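Long-range contacts in TbpB (Actinobacillus pleuropneumoniae, PDB 3HOL), which probably binds host transferrin at the bacterial cell surface as the lipoprotein component of the receptor through which the bacterium acquires iron: residues Gly21-Pro26 and Ser231-Gly236; Asn468-Ser473 and Gly486-Lys491. All coordinates share one frame; numbering follows the deposited sequence.

Contact 1. Residues Gly21-Pro26 and Ser231-Gly236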
ATOM      1  N   GLY A  21      -0.293  15.397   5.210  1.00 24.67           N
ATOM      2  CA  GLY A  21       0.164  15.864   6.529  1.00 25.48           C
ATOM      3  C   GLY A  21       1.083  14.847   7.196  1.00 25.96           C
ATOM      4  O   GLY A  21       1.097  13.636   6.827  1.00 26.64           O
ATOM      5  N   GLU A  22       1.875  15.322   8.162  1.00 26.01           N
ATOM      6  CA  GLU A  22       2.842  14.461   8.886  1.00 25.33           C
ATOM      7  C   GLU A  22       2.199  13.189   9.499  1.00 23.61           C
ATOM      8  O   GLU A  22       2.847  12.162   9.580  1.00 23.38           O
ATOM      9  CB  GLU A  22       3.653  15.261   9.937  1.00 26.23           C
ATOM     10  CG  GLU A  22       2.880  15.657  11.249  1.00 30.76           C
ATOM     11  CD  GLU A  22       3.704  16.547  12.221  1.00 35.00           C
ATOM     12  OE1 GLU A  22       4.809  17.002  11.849  1.00 38.54           O
ATOM     13  OE2 GLU A  22       3.245  16.802  13.362  1.00 34.73           O
ATOM     14  N   LEU A  23       0.936  13.254   9.907  1.00 20.47           N
ATOM     15  CA  LEU A  23       0.301  12.083  10.542  1.00 19.23           C
ATOM     16  C   LEU A  23      -0.466  11.247   9.524  1.00 18.43           C
ATOM     17  O   LEU A  23      -1.145  10.264   9.883  1.00 19.18           O
ATOM     18  CB  LEU A  23      -0.661  12.518  11.655  1.00 18.87           C
ATOM     19  CG  LEU A  23      -0.011  13.119  12.884  1.00 18.06           C
ATOM     20  CD1 LEU A  23      -1.103  13.545  13.850  1.00 15.96           C
ATOM     21  CD2 LEU A  23       0.901  12.042  13.483  1.00 19.32           C
ATOM     22  N   MET A  24      -0.367  11.634   8.259  1.00 16.09           N
ATOM     23  CA  MET A  24      -1.293  11.113   7.267  1.00 15.27           C
ATOM     24  C   MET A  24      -0.627  10.208   6.211  1.00 13.71           C
ATOM     25  O   MET A  24      -1.265   9.840   5.228  1.00 14.39           O
ATOM     26  CB  MET A  24      -2.074  12.268   6.625  1.00 14.04           C
ATOM     27  CG  MET A  24      -2.808  13.187   7.657  1.00 18.11           C
ATOM     28  SD  MET A  24      -3.869  12.182   8.749  1.00 21.18           S
ATOM     29  CE  MET A  24      -5.348  12.093   7.789  1.00 13.97           C
ATOM     30  N   GLU A  25       0.649   9.891   6.396  1.00 13.62           N
ATOM     31  CA  GLU A  25       1.370   9.011   5.470  1.00 13.30           C
ATOM     32  C   GLU A  25       0.916   7.561   5.671  1.00 11.59           C
ATOM     33  O   GLU A  25       0.767   7.123   6.804  1.00 11.61           O
ATOM     34  CB  GLU A  25       2.896   9.136   5.668  1.00 15.41           C
ATOM     35  CG  GLU A  25       3.489  10.495   5.144  1.00 21.64           C
ATOM     36  CD  GLU A  25       3.572  10.582   3.601  1.00 29.00           C
ATOM     37  OE1 GLU A  25       3.407   9.535   2.925  1.00 28.86           O
ATOM     38  OE2 GLU A  25       3.798  11.705   3.047  1.00 32.08           O
ATOM     39  N   PRO A  26       0.698   6.804   4.566  1.00 10.55           N
ATOM     40  CA  PRO A  26       0.325   5.406   4.684  1.00  9.25           C
ATOM     41  C   PRO A  26       1.513   4.575   5.139  1.00  8.76           C
ATOM     42  O   PRO A  26       2.667   4.916   4.839  1.00  7.57           O
ATOM     43  CB  PRO A  26      -0.108   5.043   3.246  1.00  9.91           C
ATOM     44  CG  PRO A  26       0.751   5.942   2.402  1.00 10.90           C
ATOM     45  CD  PRO A  26       0.674   7.251   3.169  1.00  9.58           C
ATOM     46  N   SER A 231     -10.234  14.518  16.587  1.00 10.93           N
ATOM     47  CA  SER A 231      -9.029  14.275  15.773  1.00 10.62           C
ATOM     48  C   SER A 231      -9.300  14.545  14.298  1.00 11.39           C
ATOM     49  O   SER A 231     -10.289  14.043  13.745  1.00 10.29           O
ATOM     50  CB  SER A 231      -8.607  12.800  15.843  1.00 10.38           C
ATOM     51  OG  SER A 231      -7.440  12.595  15.053  1.00  8.70           O
ATOM     52  N   GLN A 232      -8.384  15.272  13.661  1.00 11.15           N
ATOM     53  CA  GLN A 232      -8.398  15.419  12.207  1.00 13.00           C
ATOM     54  C   GLN A 232      -7.342  14.519  11.617  1.00 11.80           C
ATOM     55  O   GLN A 232      -6.951  14.703  10.456  1.00 12.47           O
ATOM     56  CB  GLN A 232      -8.069  16.885  11.807  1.00 13.41           C
ATOM     57  CG  GLN A 232      -9.032  17.954  12.292  1.00 21.69           C
ATOM     58  CD  GLN A 232     -10.530  17.607  12.177  1.00 29.88           C
ATOM     59  OE1 GLN A 232     -11.261  17.651  13.185  1.00 31.44           O
ATOM     60  NE2 GLN A 232     -10.996  17.279  10.952  1.00 32.79           N
ATOM     61  N   SER A 233      -6.844  13.544  12.378  1.00 11.21           N
ATOM     62  CA  SER A 233      -5.733  12.723  11.871  1.00 10.58           C
ATOM     63  C   SER A 233      -6.073  11.232  11.883  1.00 10.57           C
ATOM     64  O   SER A 233      -5.256  10.378  12.273  1.00  9.50           O
ATOM     65  CB  SER A 233      -4.443  12.994  12.662  1.00 10.18           C
ATOM     66  OG  SER A 233      -4.625  12.661  14.049  1.00 12.42           O
ATOM     67  N   LEU A 234      -7.288  10.908  11.466  1.00  9.88           N
ATOM     68  CA  LEU A 234      -7.646   9.501  11.313  1.00  9.40           C
ATOM     69  C   LEU A 234      -7.083   9.022   9.982  1.00  8.78           C
ATOM     70  O   LEU A 234      -7.356   9.624   8.935  1.00  8.78           O
ATOM     71  CB  LEU A 234      -9.173   9.314  11.329  1.00  9.33           C
ATOM     72  CG  LEU A 234      -9.614   7.831  11.392  1.00 12.06           C
ATOM     73  CD1 LEU A 234     -10.891   7.674  12.247  1.00 13.94           C
ATOM     74  CD2 LEU A 234      -9.853   7.284  10.017  1.00 12.96           C
ATOM     75  N   GLU A 235      -6.330   7.930  10.002  1.00  7.53           N
ATOM     76  CA  GLU A 235      -5.761   7.378   8.760  1.00  7.89           C
ATOM     77  C   GLU A 235      -5.623   5.910   8.960  1.00  8.54           C
ATOM     78  O   GLU A 235      -5.126   5.445  10.037  1.00  8.62           O
ATOM     79  CB  GLU A 235      -4.376   7.995   8.421  1.00  7.68           C
ATOM     80  CG  GLU A 235      -3.859   7.816   6.938  1.00  8.23           C
ATOM     81  CD  GLU A 235      -3.256   6.439   6.581  1.00  9.37           C
ATOM     82  OE1 GLU A 235      -2.933   5.613   7.490  1.00  8.52           O
ATOM     83  OE2 GLU A 235      -3.066   6.179   5.351  1.00  8.80           O
ATOM     84  N   GLY A 236      -6.026   5.152   7.934  1.00  7.45           N
ATOM     85  CA  GLY A 236      -5.810   3.699   7.991  1.00  8.19           C
ATOM     86  C   GLY A 236      -5.834   3.090   6.615  1.00  8.03           C
ATOM     87  O   GLY A 236      -5.790   3.816   5.651  1.00  7.83           O
TER
HETATM   88  O   HOH W   1      -2.753   9.332  11.988  1.00 20.07           O
HETATM   89  O   HOH W   2      -2.927   8.199   3.635  1.00 11.98           O
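The carboxylate of Glu-235 is gripped at both oxygens: OE2 accepts from a bridging water 2.7 Å away, and OE1 is held in a salt bridge by Arg-206 of the adjacent strand 206-213. The same water donates to the backbone O of Met-24 at 2.8 Å, so one molecule ties the buried acid to the loop. Two torsions bring the group there: chi1 of -163° sends CG away from the backbone N, and a bend at chi2 (-79°) turns the carboxylate along the loop, where OE2 lies 3.5 Å from CA of Pro-26. Arg-206 probably favours the charged form of the acid. A second water repeats the device, donating to O of Leu-23 and to O of Ser-233.

The segment 21-26 belongs to the link between strands 7-9 and 29-33, and it enters the contact through a type I beta turn, Gly-21 to Met-24, closed by Met-24 N to Gly-21 O at 2.9 Å. It lies against strand 231-239 of the antiparallel beta barrel that is probably the N-lobe's. This strand turns a corner at Gln-232; there Ser-231 OG takes the N-H of Ser-233 in an ST turn.

Two loop side chains, Met-24 and Leu-23, make the van der Waals contacts. Met-24, bent at both chi2 and chi3, lays SD over the strand backbone, 3.7 Å from CA of Ser-233, and carries CE to 3.4 Å from O of Leu-234. Leu-23 brings its CD1 branch to CB of Ser-233 at 3.6 Å, while Ser-233 OG is engaged by the backbone N of Val-251.

Contact 2. Residues Asn468-Ser473 and Gly486-Lys491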
ATOM      1  N   ASN A 468       4.346 -19.202 -27.636  1.00 23.89           N
ATOM      2  CA  ASN A 468       2.909 -19.116 -27.892  1.00 26.46           C
ATOM      3  C   ASN A 468       2.073 -19.167 -26.614  1.00 26.44           C
ATOM      4  O   ASN A 468       2.489 -19.798 -25.636  1.00 27.29           O
ATOM      5  CB  ASN A 468       2.459 -20.251 -28.812  1.00 26.92           C
ATOM      6  CG  ASN A 468       3.011 -20.114 -30.179  1.00 30.05           C
ATOM      7  OD1 ASN A 468       2.358 -19.552 -31.078  1.00 34.14           O
ATOM      8  ND2 ASN A 468       4.260 -20.572 -30.357  1.00 33.56           N
ATOM      9  N   ASP A 469       0.905 -18.517 -26.634  1.00 26.02           N
ATOM     10  CA  ASP A 469      -0.079 -18.621 -25.541  1.00 26.34           C
ATOM     11  C   ASP A 469       0.483 -18.229 -24.144  1.00 25.64           C
ATOM     12  O   ASP A 469       0.054 -18.777 -23.100  1.00 25.87           O
ATOM     13  CB  ASP A 469      -0.737 -20.035 -25.522  1.00 27.11           C
ATOM     14  CG  ASP A 469      -2.155 -20.075 -26.172  1.00 30.95           C
ATOM     15  OD1 ASP A 469      -2.704 -19.016 -26.566  1.00 34.89           O
ATOM     16  OD2 ASP A 469      -2.754 -21.185 -26.258  1.00 33.44           O
ATOM     17  N   VAL A 470       1.430 -17.282 -24.120  1.00 24.07           N
ATOM     18  CA  VAL A 470       1.950 -16.711 -22.856  1.00 23.40           C
ATOM     19  C   VAL A 470       0.961 -15.701 -22.302  1.00 23.61           C
ATOM     20  O   VAL A 470       0.572 -14.766 -22.992  1.00 23.79           O
ATOM     21  CB  VAL A 470       3.313 -16.051 -23.057  1.00 23.39           C
ATOM     22  CG1 VAL A 470       3.846 -15.443 -21.764  1.00 21.56           C
ATOM     23  CG2 VAL A 470       4.287 -17.093 -23.602  1.00 22.49           C
ATOM     24  N   ALA A 471       0.550 -15.906 -21.050  1.00 22.60           N
ATOM     25  CA  ALA A 471      -0.446 -15.045 -20.424  1.00 21.07           C
ATOM     26  C   ALA A 471       0.104 -13.620 -20.330  1.00 19.30           C
ATOM     27  O   ALA A 471       1.246 -13.402 -19.938  1.00 17.46           O
ATOM     28  CB  ALA A 471      -0.843 -15.579 -19.039  1.00 19.79           C
ATOM     29  N   VAL A 472      -0.720 -12.662 -20.741  1.00 19.55           N
ATOM     30  CA  VAL A 472      -0.383 -11.260 -20.572  1.00 19.47           C
ATOM     31  C   VAL A 472      -1.534 -10.657 -19.832  1.00 19.05           C
ATOM     32  O   VAL A 472      -2.687 -10.954 -20.140  1.00 19.72           O
ATOM     33  CB  VAL A 472      -0.278 -10.490 -21.929  1.00 19.76           C
ATOM     34  CG1 VAL A 472       0.248  -9.045 -21.694  1.00 20.19           C
ATOM     35  CG2 VAL A 472       0.609 -11.212 -22.872  1.00 21.42           C
ATOM     36  N   SER A 473      -1.243  -9.776 -18.888  1.00 18.87           N
ATOM     37  CA  SER A 473      -2.320  -9.030 -18.249  1.00 19.10           C
ATOM     38  C   SER A 473      -1.827  -7.625 -17.884  1.00 17.86           C
ATOM     39  O   SER A 473      -0.623  -7.407 -17.734  1.00 16.70           O
ATOM     40  CB  SER A 473      -2.834  -9.785 -17.039  1.00 19.89           C
ATOM     41  OG  SER A 473      -1.855  -9.744 -16.030  1.00 23.24           O
ATOM     42  N   GLY A 486       1.448  -3.385 -18.674  1.00 16.12           N
ATOM     43  CA  GLY A 486       1.176  -4.769 -18.301  1.00 16.58           C
ATOM     44  C   GLY A 486       2.439  -5.595 -18.319  1.00 16.54           C
ATOM     45  O   GLY A 486       3.545  -5.065 -18.441  1.00 17.15           O
ATOM     46  N   GLN A 487       2.271  -6.904 -18.186  1.00 16.54           N
ATOM     47  CA  GLN A 487       3.416  -7.770 -17.970  1.00 17.11           C
ATOM     48  C   GLN A 487       3.098  -9.171 -18.405  1.00 17.09           C
ATOM     49  O   GLN A 487       1.952  -9.591 -18.440  1.00 16.54           O
ATOM     50  CB  GLN A 487       3.820  -7.779 -16.500  1.00 17.51           C
ATOM     51  CG  GLN A 487       2.738  -8.311 -15.605  1.00 20.95           C
ATOM     52  CD  GLN A 487       2.612  -7.533 -14.314  1.00 30.75           C
ATOM     53  OE1 GLN A 487       2.111  -6.381 -14.279  1.00 30.69           O
ATOM     54  NE2 GLN A 487       3.044  -8.164 -13.223  1.00 33.42           N
ATOM     55  N   PHE A 488       4.139  -9.900 -18.748  1.00 18.53           N
ATOM     56  CA  PHE A 488       3.984 -11.305 -19.032  1.00 18.90           C
ATOM     57  C   PHE A 488       5.279 -11.982 -18.663  1.00 19.46           C
ATOM     58  O   PHE A 488       6.338 -11.353 -18.674  1.00 17.94           O
ATOM     59  CB  PHE A 488       3.580 -11.566 -20.493  1.00 19.19           C
ATOM     60  CG  PHE A 488       4.476 -10.898 -21.564  1.00 21.52           C
ATOM     61  CD1 PHE A 488       5.553 -11.598 -22.139  1.00 23.09           C
ATOM     62  CD2 PHE A 488       4.167  -9.624 -22.066  1.00 21.04           C
ATOM     63  CE1 PHE A 488       6.342 -11.014 -23.174  1.00 23.19           C
ATOM     64  CE2 PHE A 488       4.957  -9.016 -23.095  1.00 23.34           C
ATOM     65  CZ  PHE A 488       6.037  -9.705 -23.642  1.00 23.82           C
ATOM     66  N   HIS A 489       5.178 -13.258 -18.295  1.00 20.19           N
ATOM     67  CA  HIS A 489       6.371 -14.051 -18.046  1.00 21.60           C
ATOM     68  C   HIS A 489       6.095 -15.528 -18.320  1.00 22.71           C
ATOM     69  O   HIS A 489       4.942 -15.990 -18.335  1.00 22.91           O
ATOM     70  CB  HIS A 489       6.892 -13.833 -16.633  1.00 22.41           C
ATOM     71  CG  HIS A 489       5.918 -14.233 -15.574  1.00 24.51           C
ATOM     72  ND1 HIS A 489       4.830 -13.454 -15.232  1.00 26.77           N
ATOM     73  CD2 HIS A 489       5.850 -15.344 -14.800  1.00 26.22           C
ATOM     74  CE1 HIS A 489       4.142 -14.063 -14.281  1.00 29.82           C
ATOM     75  NE2 HIS A 489       4.737 -15.212 -14.004  1.00 29.66           N
ATOM     76  N   HIS A 490       7.155 -16.263 -18.591  1.00 23.64           N
ATOM     77  CA  HIS A 490       7.015 -17.661 -18.937  1.00 24.73           C
ATOM     78  C   HIS A 490       8.368 -18.320 -18.765  1.00 25.49           C
ATOM     79  O   HIS A 490       9.418 -17.665 -18.888  1.00 24.73           O
ATOM     80  CB  HIS A 490       6.506 -17.822 -20.364  1.00 25.11           C
ATOM     81  CG  HIS A 490       6.251 -19.240 -20.740  1.00 25.76           C
ATOM     82  ND1 HIS A 490       5.145 -19.939 -20.299  1.00 27.73           N
ATOM     83  CD2 HIS A 490       6.985 -20.111 -21.469  1.00 27.20           C
ATOM     84  CE1 HIS A 490       5.199 -21.174 -20.762  1.00 28.66           C
ATOM     85  NE2 HIS A 490       6.304 -21.303 -21.474  1.00 29.29           N
ATOM     86  N   LYS A 491       8.345 -19.608 -18.430  1.00 26.53           N
ATOM     87  CA  LYS A 491       9.580 -20.360 -18.243  1.00 27.80           C
ATOM     88  C   LYS A 491       9.341 -21.800 -18.658  1.00 28.72           C
ATOM     89  O   LYS A 491       8.355 -22.425 -18.247  1.00 28.39           O
ATOM     90  CB  LYS A 491      10.020 -20.259 -16.780  1.00 27.69           C
ATOM     91  CG  LYS A 491      11.210 -21.126 -16.402  1.00 29.31           C
ATOM     92  CD  LYS A 491      11.441 -21.055 -14.908  1.00 31.94           C
ATOM     93  CE  LYS A 491      12.427 -22.101 -14.428  1.00 36.34           C
ATOM     94  NZ  LYS A 491      12.876 -21.739 -13.039  1.00 39.57           N
TER
HETATM   95  O   HOH W   3       2.560 -14.109 -17.909  1.00 16.22           O
HETATM   96  O   HOH W   4       2.279 -17.911 -19.262  1.00 31.74           O
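Val-472 and Phe-488 lie side by side, their side chains pointing the same way from the sheet, with valine CG2 3.8 Å from phenylalanine CB. Both valine methyls also reach CD2 of the ring at 4.0 Å. The phenylalanine chi1 of 52° sets CG between the backbone N and the carbonyl carbon, and the ring's far end leads away from the 468-473 segment to meet Phe-431 edge-to-face.

Val-470 and His-490 instead cross at a slant, valine CG1 3.8 Å from histidine CB and CG2 leaning toward the imidazole at its CG.

These pairs lie across an antiparallel beta hairpin, strands 470-477 and 483-492, in the later of the two beta barrels, probably that of the C lobe. Between these two segments direct backbone hydrogen bonds are made at the Ser-473 end, Gln-487 N to Ser-473 O at 3.0 Å and Ser-473 N to Gln-487 O at 3.2 Å (166° at the hydrogen). The Gln-487 side chain lies on the sheet face opposite that of Phe-488, where NE2 hydrogen-bonds to OG of Ser-279.

Toward the other end the strands splay, the CA atoms of Val-470 and His-490 standing 6.5 Å apart against 4.6 Å between the CA atoms of Val-472 and Phe-488, and water enters the ladder. One molecule accepts from His-489 N at 2.8 Å and donates to Ala-471 O; another accepts from Ala-471 N and bonds weakly to His-489 O.

In the fold
Both contacts are partly buried and each uses two waters, but they join different kinds of element. Contact 1 sets a loop from near the chain's start against a strand 205 residues further on, whereas contact 2 unites the neighbouring strands of one hairpin, 13 residues apart. Accordingly, contact 1 lacks direct hydrogen bonds between its segments and relies on solvent bridges, a buried acid and sulfur packing; contact 2 has a hydrogen-bonded backbone pair, with waters taking over where the strands part, and packs valines with an aromatic ring. The strand of contact 1 belongs to one barrel and both strands of contact 2 to the other; the contacts lie on opposite sides of the chain's centre.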